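Local coordinates for member of s1p family of ribosomal proteins (Pyrococcus furiosus, PDB 5YH1), which probably acts as a manganese-dependent exonuclease on nucleic acids, through the DHH domain that makes up this construct, at residues 27-31 / 32-36; 107-110 / 111-114; 290-293 / 294-298. All blocks are in the same frame, centred on the assembly; numbering follows the deposited sequence.

Interaction 1 of 3, residues 27-31 / 32-36; sequences FLVKS and EVLEA
S31 OG, at the N-cap of helix 32-53, is held by two hydrogen bonds: one from the backbone N-H of L34, with L34 N to S31 OG 3.1 Å and an almost straight N-H...O angle of 174°, and one with E235 OE1 of helix 234-245. The hydroxyl reaches the first turn because OG lies opposite the residue's own backbone N (chi1 174°). One turn of ordinary helix bonding follows at once, E35 N giving to S31 O at 3.1 Å. Ahead of the cap the chain doubles back and brings F27 over the same turn. L34 CB sits over the centre of the F27 ring, 3.7 Å from its centroid, as a CH-pi contact on that face. At the ring edge is the carboxylate of E35, its plane turned 74° from the ring, with E35 OE2 3.5 Å from F27 CD2. A bend at chi2 folds E35 back to this edge. E35 OE2 also takes a weak bond from a water that itself accepts from S31 N, 2.9 Å from that N. V29 CG2 adds an apolar touch on L34 CD1. With F27 cut back to an alanine, L34 CB is likely to lose the ring that covers it, and E35 the edge that limits its turning. Y239 and I41 also pack on L34. This is a serine N-cap with the preceding loop folded over the first helical turn, joining helix 32-53 to helix 234-245 about 14 Å from the manganese of the DHH site, measured from the side chain of L34.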
ATOM      1  N   PHE A  27      39.700  -8.283 -14.009  1.00 32.27           N
ATOM      2  CA  PHE A  27      38.395  -7.913 -14.548  1.00 30.42           C
ATOM      3  C   PHE A  27      38.045  -8.730 -15.789  1.00 30.67           C
ATOM      4  O   PHE A  27      38.910  -9.365 -16.383  1.00 29.49           O
ATOM      5  CB  PHE A  27      38.384  -6.435 -14.892  1.00 29.91           C
ATOM      6  CG  PHE A  27      38.668  -5.548 -13.724  1.00 30.06           C
ATOM      7  CD1 PHE A  27      37.784  -5.488 -12.658  1.00 29.52           C
ATOM      8  CD2 PHE A  27      39.819  -4.775 -13.685  1.00 30.03           C
ATOM      9  CE1 PHE A  27      38.035  -4.664 -11.572  1.00 29.60           C
ATOM     10  CE2 PHE A  27      40.080  -3.958 -12.607  1.00 31.05           C
ATOM     11  CZ  PHE A  27      39.186  -3.898 -11.544  1.00 30.78           C
ATOM     12  N   LEU A  28      36.770  -8.709 -16.175  1.00 30.74           N
ATOM     13  CA  LEU A  28      36.286  -9.481 -17.325  1.00 30.29           C
ATOM     14  C   LEU A  28      36.613  -8.826 -18.661  1.00 29.50           C
ATOM     15  O   LEU A  28      36.543  -9.473 -19.701  1.00 28.65           O
ATOM     16  CB  LEU A  28      34.774  -9.681 -17.231  1.00 30.47           C
ATOM     17  CG  LEU A  28      34.298 -10.601 -16.116  1.00 31.46           C
ATOM     18  CD1 LEU A  28      32.791 -10.455 -15.926  1.00 31.98           C
ATOM     19  CD2 LEU A  28      34.664 -12.043 -16.423  1.00 31.85           C
ATOM     20  N   VAL A  29      36.956  -7.544 -18.612  1.00 29.53           N
ATOM     21  CA  VAL A  29      37.200  -6.725 -19.790  1.00 30.01           C
ATOM     22  C   VAL A  29      38.403  -5.825 -19.515  1.00 32.26           C
ATOM     23  O   VAL A  29      38.796  -5.672 -18.354  1.00 31.62           O
ATOM     24  CB  VAL A  29      35.990  -5.818 -20.088  1.00 30.07           C
ATOM     25  CG1 VAL A  29      34.736  -6.652 -20.314  1.00 30.66           C
ATOM     26  CG2 VAL A  29      35.763  -4.823 -18.954  1.00 30.12           C
ATOM     27  N   LYS A  30      38.955  -5.214 -20.567  1.00 33.90           N
ATOM     28  CA  LYS A  30      40.002  -4.197 -20.426  1.00 35.38           C
ATOM     29  C   LYS A  30      39.361  -2.845 -20.181  1.00 33.25           C
ATOM     30  O   LYS A  30      38.432  -2.459 -20.893  1.00 31.69           O
ATOM     31  CB  LYS A  30      40.886  -4.091 -21.684  1.00 40.96           C
ATOM     32  CG  LYS A  30      41.325  -5.420 -22.292  1.00 47.30           C
ATOM     33  CD  LYS A  30      42.790  -5.390 -22.735  1.00 54.56           C
ATOM     34  CE  LYS A  30      43.080  -6.363 -23.877  1.00 56.25           C
ATOM     35  NZ  LYS A  30      42.862  -5.733 -25.211  1.00 59.20           N
ATOM     36  N   SER A  31      39.873  -2.110 -19.197  1.00 30.84           N
ATOM     37  CA  SER A  31      39.279  -0.842 -18.797  1.00 31.48           C
ATOM     38  C   SER A  31      40.204  -0.094 -17.842  1.00 33.79           C
ATOM     39  O   SER A  31      40.486  -0.576 -16.747  1.00 33.02           O
ATOM     40  CB  SER A  31      37.940  -1.089 -18.082  1.00 31.31           C
ATOM     41  OG  SER A  31      37.403   0.116 -17.550  1.00 28.88           O
ATOM     42  N   GLU A  32      40.657   1.085 -18.247  1.00 35.90           N
ATOM     43  CA  GLU A  32      41.456   1.929 -17.364  1.00 38.15           C
ATOM     44  C   GLU A  32      40.619   2.450 -16.192  1.00 35.50           C
ATOM     45  O   GLU A  32      41.136   2.663 -15.093  1.00 32.59           O
ATOM     46  CB  GLU A  32      42.074   3.089 -18.150  1.00 42.00           C
ATOM     47  CG  GLU A  32      43.231   2.657 -19.042  1.00 47.73           C
ATOM     48  CD  GLU A  32      44.432   2.189 -18.235  1.00 53.80           C
ATOM     49  OE1 GLU A  32      45.089   3.043 -17.594  1.00 60.84           O
ATOM     50  OE2 GLU A  32      44.712   0.967 -18.230  1.00 56.79           O
ATOM     51  N   VAL A  33      39.326   2.643 -16.432  1.00 34.00           N
ATOM     52  CA  VAL A  33      38.409   3.080 -15.380  1.00 33.04           C
ATOM     53  C   VAL A  33      38.329   2.025 -14.271  1.00 31.00           C
ATOM     54  O   VAL A  33      38.529   2.339 -13.104  1.00 30.37           O
ATOM     55  CB  VAL A  33      37.026   3.433 -15.945  1.00 33.15           C
ATOM     56  CG1 VAL A  33      36.044   3.751 -14.822  1.00 33.73           C
ATOM     57  CG2 VAL A  33      37.154   4.632 -16.877  1.00 33.47           C
ATOM     58  N   LEU A  34      38.088   0.772 -14.635  1.00 29.88           N
ATOM     59  CA  LEU A  34      38.045  -0.292 -13.639  1.00 29.10           C
ATOM     60  C   LEU A  34      39.372  -0.413 -12.900  1.00 31.53           C
ATOM     61  O   LEU A  34      39.380  -0.564 -11.671  1.00 31.04           O
ATOM     62  CB  LEU A  34      37.679  -1.626 -14.263  1.00 27.97           C
ATOM     63  CG  LEU A  34      36.206  -1.765 -14.649  1.00 28.23           C
ATOM     64  CD1 LEU A  34      35.991  -3.035 -15.446  1.00 27.58           C
ATOM     65  CD2 LEU A  34      35.301  -1.751 -13.416  1.00 28.61           C
ATOM     66  N   GLU A  35      40.487  -0.336 -13.638  1.00 30.72           N
ATOM     67  CA  GLU A  35      41.816  -0.405 -13.016  1.00 30.84           C
ATOM     68  C   GLU A  35      41.972   0.681 -11.968  1.00 27.77           C
ATOM     69  O   GLU A  35      42.444   0.414 -10.883  1.00 27.97           O
ATOM     70  CB  GLU A  35      42.951  -0.294 -14.048  1.00 31.21           C
ATOM     71  CG  GLU A  35      43.106  -1.511 -14.944  1.00 33.32           C
ATOM     72  CD  GLU A  35      43.391  -2.802 -14.189  1.00 35.75           C
ATOM     73  OE1 GLU A  35      43.947  -2.757 -13.070  1.00 39.81           O
ATOM     74  OE2 GLU A  35      43.067  -3.880 -14.728  1.00 36.80           O
ATOM     75  N   ALA A  36      41.566   1.895 -12.295  1.00 27.27           N
ATOM     76  CA  ALA A  36      41.624   2.996 -11.344  1.00 28.76           C
ATOM     77  C   ALA A  36      40.684   2.772 -10.126  1.00 30.28           C
ATOM     78  O   ALA A  36      40.974   3.238  -9.024  1.00 32.54           O
ATOM     79  CB  ALA A  36      41.311   4.315 -12.050  1.00 27.18           C
TER
HETATM   80  O   HOH W   1      42.049  -3.466 -17.881  1.00 40.08           O

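Interaction 2 of 3, residues 107-110 / 111-114; sequences YELE and DVLK
From its CB, just ahead of helix 109-126, Y107 sends CG opposite its backbone N (chi1 -162°), which lays the ring against the first turn. CD1 comes to D111 CB, which lies at the ring edge, near its plane. CE1, one atom further out, is 3.6 Å from V112 N and about as near to V112 CA. Over one face stands V112 CB, 4.0 Å from the ring centroid and shifted toward the rim, a CH-pi contact; CZ meets the same CB and also CG2. At the tip, OH passes 3.6 Å from V112 CG2 and is hydrogen-bonded to D115, a turn further along the helix. V133 and I135 of the parallel sheet and L151 of helix 145-152 also touch the ring, so it is packed between helix and sheet in the alpha/beta core of the DHH N-terminal domain. E108 holds the N-cap, and its carbonyl starts the helix: V112 N to E108 O is 3.0 Å, nearly along the C=O axis. Beside it the carboxylate planes of E108 and D111 are nearly perpendicular, 85° apart, with E108 OE2 4.0 Å from D111 OD2. One water gives a hydrogen bond to each, 2.6 Å to E108 OE2 and 2.7 Å to D111 OD2, which probably eases the repulsion; D111 OD2 also bonds S102. L109 lies beside V112, pointing the same way, and also packs on H262 of the second subunit.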
ATOM      1  N   TYR A 107      17.927   6.889  -2.084  1.00 26.45           N
ATOM      2  CA  TYR A 107      17.583   6.138  -0.888  1.00 26.80           C
ATOM      3  C   TYR A 107      16.539   6.947  -0.097  1.00 27.40           C
ATOM      4  O   TYR A 107      16.878   7.781   0.735  1.00 28.55           O
ATOM      5  CB  TYR A 107      18.861   5.867  -0.085  1.00 26.03           C
ATOM      6  CG  TYR A 107      18.818   4.761   0.956  1.00 25.35           C
ATOM      7  CD1 TYR A 107      17.684   3.976   1.166  1.00 25.51           C
ATOM      8  CD2 TYR A 107      19.945   4.485   1.719  1.00 25.14           C
ATOM      9  CE1 TYR A 107      17.678   2.969   2.124  1.00 24.89           C
ATOM     10  CE2 TYR A 107      19.948   3.477   2.666  1.00 25.02           C
ATOM     11  CZ  TYR A 107      18.814   2.720   2.864  1.00 24.92           C
ATOM     12  OH  TYR A 107      18.835   1.716   3.813  1.00 25.33           O
ATOM     13  N   GLU A 108      15.271   6.715  -0.419  1.00 27.92           N
ATOM     14  CA  GLU A 108      14.127   7.414   0.180  1.00 29.80           C
ATOM     15  C   GLU A 108      14.027   7.199   1.666  1.00 27.10           C
ATOM     16  O   GLU A 108      14.368   6.123   2.145  1.00 26.63           O
ATOM     17  CB  GLU A 108      12.827   6.850  -0.375  1.00 33.14           C
ATOM     18  CG  GLU A 108      12.321   7.495  -1.621  1.00 37.23           C
ATOM     19  CD  GLU A 108      10.975   6.926  -2.001  1.00 39.94           C
ATOM     20  OE1 GLU A 108      10.008   7.702  -2.060  1.00 46.82           O
ATOM     21  OE2 GLU A 108      10.883   5.706  -2.209  1.00 40.16           O
ATOM     22  N   LEU A 109      13.465   8.172   2.380  1.00 26.19           N
ATOM     23  CA  LEU A 109      13.305   8.036   3.835  1.00 26.15           C
ATOM     24  C   LEU A 109      12.395   6.873   4.202  1.00 26.36           C
ATOM     25  O   LEU A 109      12.652   6.178   5.183  1.00 24.77           O
ATOM     26  CB  LEU A 109      12.810   9.331   4.484  1.00 26.06           C
ATOM     27  CG  LEU A 109      13.807  10.495   4.497  1.00 26.02           C
ATOM     28  CD1 LEU A 109      13.281  11.646   5.336  1.00 26.43           C
ATOM     29  CD2 LEU A 109      15.168  10.055   5.011  1.00 26.26           C
ATOM     30  N   GLU A 110      11.356   6.634   3.405  1.00 27.19           N
ATOM     31  CA  GLU A 110      10.473   5.505   3.668  1.00 29.01           C
ATOM     32  C   GLU A 110      11.247   4.184   3.617  1.00 27.05           C
ATOM     33  O   GLU A 110      10.997   3.291   4.425  1.00 25.28           O
ATOM     34  CB  GLU A 110       9.287   5.485   2.693  1.00 33.15           C
ATOM     35  CG  GLU A 110       8.308   4.352   2.975  1.00 39.08           C
ATOM     36  CD  GLU A 110       6.973   4.483   2.242  1.00 44.12           C
ATOM     37  OE1 GLU A 110       6.761   5.475   1.513  1.00 48.32           O
ATOM     38  OE2 GLU A 110       6.123   3.582   2.407  1.00 49.08           O
ATOM     39  N   ASP A 111      12.193   4.068   2.680  1.00 25.72           N
ATOM     40  CA  ASP A 111      13.034   2.874   2.583  1.00 25.53           C
ATOM     41  C   ASP A 111      13.992   2.737   3.759  1.00 24.79           C
ATOM     42  O   ASP A 111      14.061   1.681   4.374  1.00 24.91           O
ATOM     43  CB  ASP A 111      13.844   2.863   1.277  1.00 26.20           C
ATOM     44  CG  ASP A 111      12.967   2.689   0.042  1.00 27.54           C
ATOM     45  OD1 ASP A 111      11.764   2.410   0.186  1.00 27.67           O
ATOM     46  OD2 ASP A 111      13.481   2.846  -1.083  1.00 29.25           O
ATOM     47  N   VAL A 112      14.753   3.787   4.060  1.00 24.26           N
ATOM     48  CA  VAL A 112      15.751   3.675   5.120  1.00 24.26           C
ATOM     49  C   VAL A 112      15.091   3.505   6.497  1.00 23.79           C
ATOM     50  O   VAL A 112      15.589   2.761   7.352  1.00 22.80           O
ATOM     51  CB  VAL A 112      16.742   4.854   5.112  1.00 24.06           C
ATOM     52  CG1 VAL A 112      16.092   6.141   5.608  1.00 24.01           C
ATOM     53  CG2 VAL A 112      17.960   4.503   5.942  1.00 24.43           C
ATOM     54  N   LEU A 113      13.952   4.151   6.706  1.00 24.05           N
ATOM     55  CA  LEU A 113      13.284   4.042   8.011  1.00 24.83           C
ATOM     56  C   LEU A 113      12.771   2.625   8.223  1.00 25.52           C
ATOM     57  O   LEU A 113      12.870   2.072   9.314  1.00 25.14           O
ATOM     58  CB  LEU A 113      12.178   5.093   8.150  1.00 25.04           C
ATOM     59  CG  LEU A 113      12.740   6.523   8.261  1.00 24.70           C
ATOM     60  CD1 LEU A 113      11.627   7.547   8.162  1.00 25.63           C
ATOM     61  CD2 LEU A 113      13.528   6.714   9.548  1.00 24.93           C
ATOM     62  N   LYS A 114      12.259   2.022   7.160  1.00 26.74           N
ATOM     63  CA  LYS A 114      11.865   0.626   7.207  1.00 28.76           C
ATOM     64  C   LYS A 114      13.090  -0.275   7.499  1.00 27.41           C
ATOM     65  O   LYS A 114      13.035  -1.167   8.347  1.00 26.19           O
ATOM     66  CB  LYS A 114      11.172   0.263   5.889  1.00 31.02           C
ATOM     67  CG  LYS A 114      10.679  -1.165   5.784  1.00 34.68           C
ATOM     68  CD  LYS A 114      11.630  -2.021   4.976  1.00 38.78           C
ATOM     69  CE  LYS A 114      11.090  -3.430   4.790  1.00 42.25           C
ATOM     70  NZ  LYS A 114      10.260  -3.535   3.559  1.00 44.90           N
TER
HETATM   71  O   HOH W   2      12.110   3.638  -3.277  1.00 29.78           O

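Interaction 3 of 3, residues 290-293 / 294-298; sequences RMLV and EGIYP
E294 reaches back along helix 286-311 to R290: its N-H bonds R290 O at 2.8 Å, and its extended side chain runs beside that of R290, pointing the same way. The touch is with the aliphatic part, E294 OE2 lying 3.9 Å from R290 CG, while R290 NE stays 4.7 Å from the same oxygen, so the opposite charges are near without forming a salt bridge. G295 comes next, its N giving to M291 O (a selenomethionine) with a bent N-H...O angle of 136°, the donor standing above the carbonyl plane. I296 then turns its CG1 opposite its own carbonyl carbon (chi1 -63°) and lies alongside L292, with I296 CD1 4.1 Å from L292 CD2. This is an ordinary i to i+4 apolar pair on a long helix, with A153 of the third subunit packing on L292 and R150 of the third subunit on I296; V259 of helix 250-267 also touches I296. Y297 N bonds V293 O at 2.9 Å, and the ring swings out to K255 and V259 of that helix. At P298 the chain has no N-H to give, and the helix kinks there, with P298 CD 4.1 Å from V293 O.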
ATOM      1  N   ARG A 290      13.207 -19.547 -21.172  1.00 30.52           N
ATOM      2  CA  ARG A 290      12.574 -19.397 -22.487  1.00 32.52           C
ATOM      3  C   ARG A 290      11.078 -19.164 -22.386  1.00 30.29           C
ATOM      4  O   ARG A 290      10.549 -18.276 -23.036  1.00 30.03           O
ATOM      5  CB  ARG A 290      12.840 -20.614 -23.370  1.00 35.63           C
ATOM      6  CG  ARG A 290      14.159 -20.520 -24.095  1.00 41.76           C
ATOM      7  CD  ARG A 290      14.579 -21.853 -24.683  1.00 46.24           C
ATOM      8  NE  ARG A 290      15.742 -21.672 -25.545  1.00 52.79           N
ATOM      9  CZ  ARG A 290      16.516 -22.653 -26.002  1.00 57.19           C
ATOM     10  NH1 ARG A 290      16.280 -23.921 -25.680  1.00 57.93           N
ATOM     11  NH2 ARG A 290      17.546 -22.353 -26.788  1.00 59.27           N
HETATM   12  N   MSE A 291      10.400 -19.950 -21.566  1.00 30.44           N
HETATM   13  CA  MSE A 291       8.943 -19.790 -21.402  1.00 32.44           C
HETATM   14  C   MSE A 291       8.592 -18.421 -20.877  1.00 29.94           C
HETATM   15  O   MSE A 291       7.664 -17.792 -21.367  1.00 31.21           O
HETATM   16  CB  MSE A 291       8.388 -20.891 -20.515  1.00 35.13           C
HETATM   17  CG  MSE A 291       8.411 -22.213 -21.279  1.00 39.48           C
HETATM   18 SE   MSE A 291       7.583 -23.631 -20.179  1.00 50.56          SE
HETATM   19  CE  MSE A 291       9.014 -24.196 -18.961  1.00 47.87           C
ATOM     20  N   LEU A 292       9.347 -17.921 -19.908  1.00 29.56           N
ATOM     21  CA  LEU A 292       9.111 -16.563 -19.395  1.00 27.92           C
ATOM     22  C   LEU A 292       9.366 -15.487 -20.442  1.00 29.08           C
ATOM     23  O   LEU A 292       8.491 -14.672 -20.708  1.00 29.68           O
ATOM     24  CB  LEU A 292       9.961 -16.300 -18.161  1.00 27.14           C
ATOM     25  CG  LEU A 292       9.516 -17.051 -16.910  1.00 27.13           C
ATOM     26  CD1 LEU A 292      10.560 -16.935 -15.821  1.00 27.14           C
ATOM     27  CD2 LEU A 292       8.168 -16.541 -16.412  1.00 27.34           C
ATOM     28  N   VAL A 293      10.553 -15.476 -21.044  1.00 30.19           N
ATOM     29  CA  VAL A 293      10.894 -14.417 -21.995  1.00 31.60           C
ATOM     30  C   VAL A 293      10.045 -14.484 -23.268  1.00 33.02           C
ATOM     31  O   VAL A 293       9.574 -13.451 -23.746  1.00 33.91           O
ATOM     32  CB  VAL A 293      12.397 -14.419 -22.342  1.00 33.27           C
ATOM     33  CG1 VAL A 293      12.704 -13.416 -23.449  1.00 33.82           C
ATOM     34  CG2 VAL A 293      13.209 -14.086 -21.102  1.00 33.69           C
ATOM     35  N   GLU A 294       9.821 -15.689 -23.795  1.00 34.80           N
ATOM     36  CA  GLU A 294       9.000 -15.859 -25.006  1.00 35.93           C
ATOM     37  C   GLU A 294       7.515 -15.716 -24.715  1.00 34.28           C
ATOM     38  O   GLU A 294       6.747 -15.336 -25.593  1.00 36.29           O
ATOM     39  CB  GLU A 294       9.268 -17.213 -25.680  1.00 40.22           C
ATOM     40  CG  GLU A 294      10.692 -17.371 -26.206  1.00 44.17           C
ATOM     41  CD  GLU A 294      11.002 -18.780 -26.715  1.00 49.21           C
ATOM     42  OE1 GLU A 294      10.094 -19.646 -26.738  1.00 51.74           O
ATOM     43  OE2 GLU A 294      12.173 -19.024 -27.091  1.00 52.97           O
ATOM     44  N   GLY A 295       7.103 -16.021 -23.491  1.00 32.25           N
ATOM     45  CA  GLY A 295       5.727 -15.776 -23.082  1.00 32.26           C
ATOM     46  C   GLY A 295       5.426 -14.302 -22.855  1.00 32.91           C
ATOM     47  O   GLY A 295       4.365 -13.808 -23.246  1.00 34.53           O
ATOM     48  N   ILE A 296       6.364 -13.590 -22.228  1.00 30.99           N
ATOM     49  CA  ILE A 296       6.104 -12.231 -21.753  1.00 29.02           C
ATOM     50  C   ILE A 296       6.424 -11.179 -22.813  1.00 28.29           C
ATOM     51  O   ILE A 296       5.662 -10.227 -22.988  1.00 27.45           O
ATOM     52  CB  ILE A 296       6.876 -11.940 -20.433  1.00 28.90           C
ATOM     53  CG1 ILE A 296       6.385 -12.876 -19.322  1.00 27.87           C
ATOM     54  CG2 ILE A 296       6.720 -10.482 -20.014  1.00 27.44           C
ATOM     55  CD1 ILE A 296       7.302 -12.967 -18.123  1.00 28.14           C
ATOM     56  N   TYR A 297       7.536 -11.336 -23.529  1.00 29.13           N
ATOM     57  CA  TYR A 297       7.978 -10.269 -24.433  1.00 28.31           C
ATOM     58  C   TYR A 297       6.941  -9.829 -25.485  1.00 28.20           C
ATOM     59  O   TYR A 297       6.752  -8.636 -25.679  1.00 28.32           O
ATOM     60  CB  TYR A 297       9.332 -10.575 -25.104  1.00 28.50           C
ATOM     61  CG  TYR A 297       9.699  -9.442 -26.018  1.00 28.86           C
ATOM     62  CD1 TYR A 297      10.214  -8.252 -25.507  1.00 28.89           C
ATOM     63  CD2 TYR A 297       9.436  -9.513 -27.383  1.00 28.52           C
ATOM     64  CE1 TYR A 297      10.497  -7.184 -26.341  1.00 29.40           C
ATOM     65  CE2 TYR A 297       9.721  -8.453 -28.223  1.00 28.62           C
ATOM     66  CZ  TYR A 297      10.253  -7.298 -27.704  1.00 29.34           C
ATOM     67  OH  TYR A 297      10.528  -6.252 -28.547  1.00 30.96           O
ATOM     68  N   PRO A 298       6.254 -10.782 -26.160  1.00 29.65           N
ATOM     69  CA  PRO A 298       5.216 -10.372 -27.136  1.00 30.40           C
ATOM     70  C   PRO A 298       4.119  -9.491 -26.522  1.00 29.80           C
ATOM     71  O   PRO A 298       3.661  -8.528 -27.122  1.00 31.09           O
ATOM     72  CB  PRO A 298       4.626 -11.711 -27.609  1.00 30.37           C
ATOM     73  CG  PRO A 298       5.725 -12.704 -27.390  1.00 30.25           C
ATOM     74  CD  PRO A 298       6.426 -12.248 -26.131  1.00 29.59           C
TER

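Overall arrangement
Interactions 1, 2 and 3 follow one another along the chain, each closing before the next opens, and all are local contacts along or at the start of a helix. Their centres are 33 to 34 Å apart, and no two of them touch. Interaction 1 caps helix 32-53 and interaction 2 starts helix 109-126, on opposite sides of the chain's centre; helix 109-126 packs on the five-stranded parallel sheet. Interaction 3 lies on helix 286-311, which leads on to the six-stranded mixed sheet. Interactions 2 and 3 lie at contacts with the second and third subunits respectively, while no other chain touches interaction 1. Interaction 2 meets helix 250-267 of the second subunit, the helix that packs on interaction 3 within its own chain.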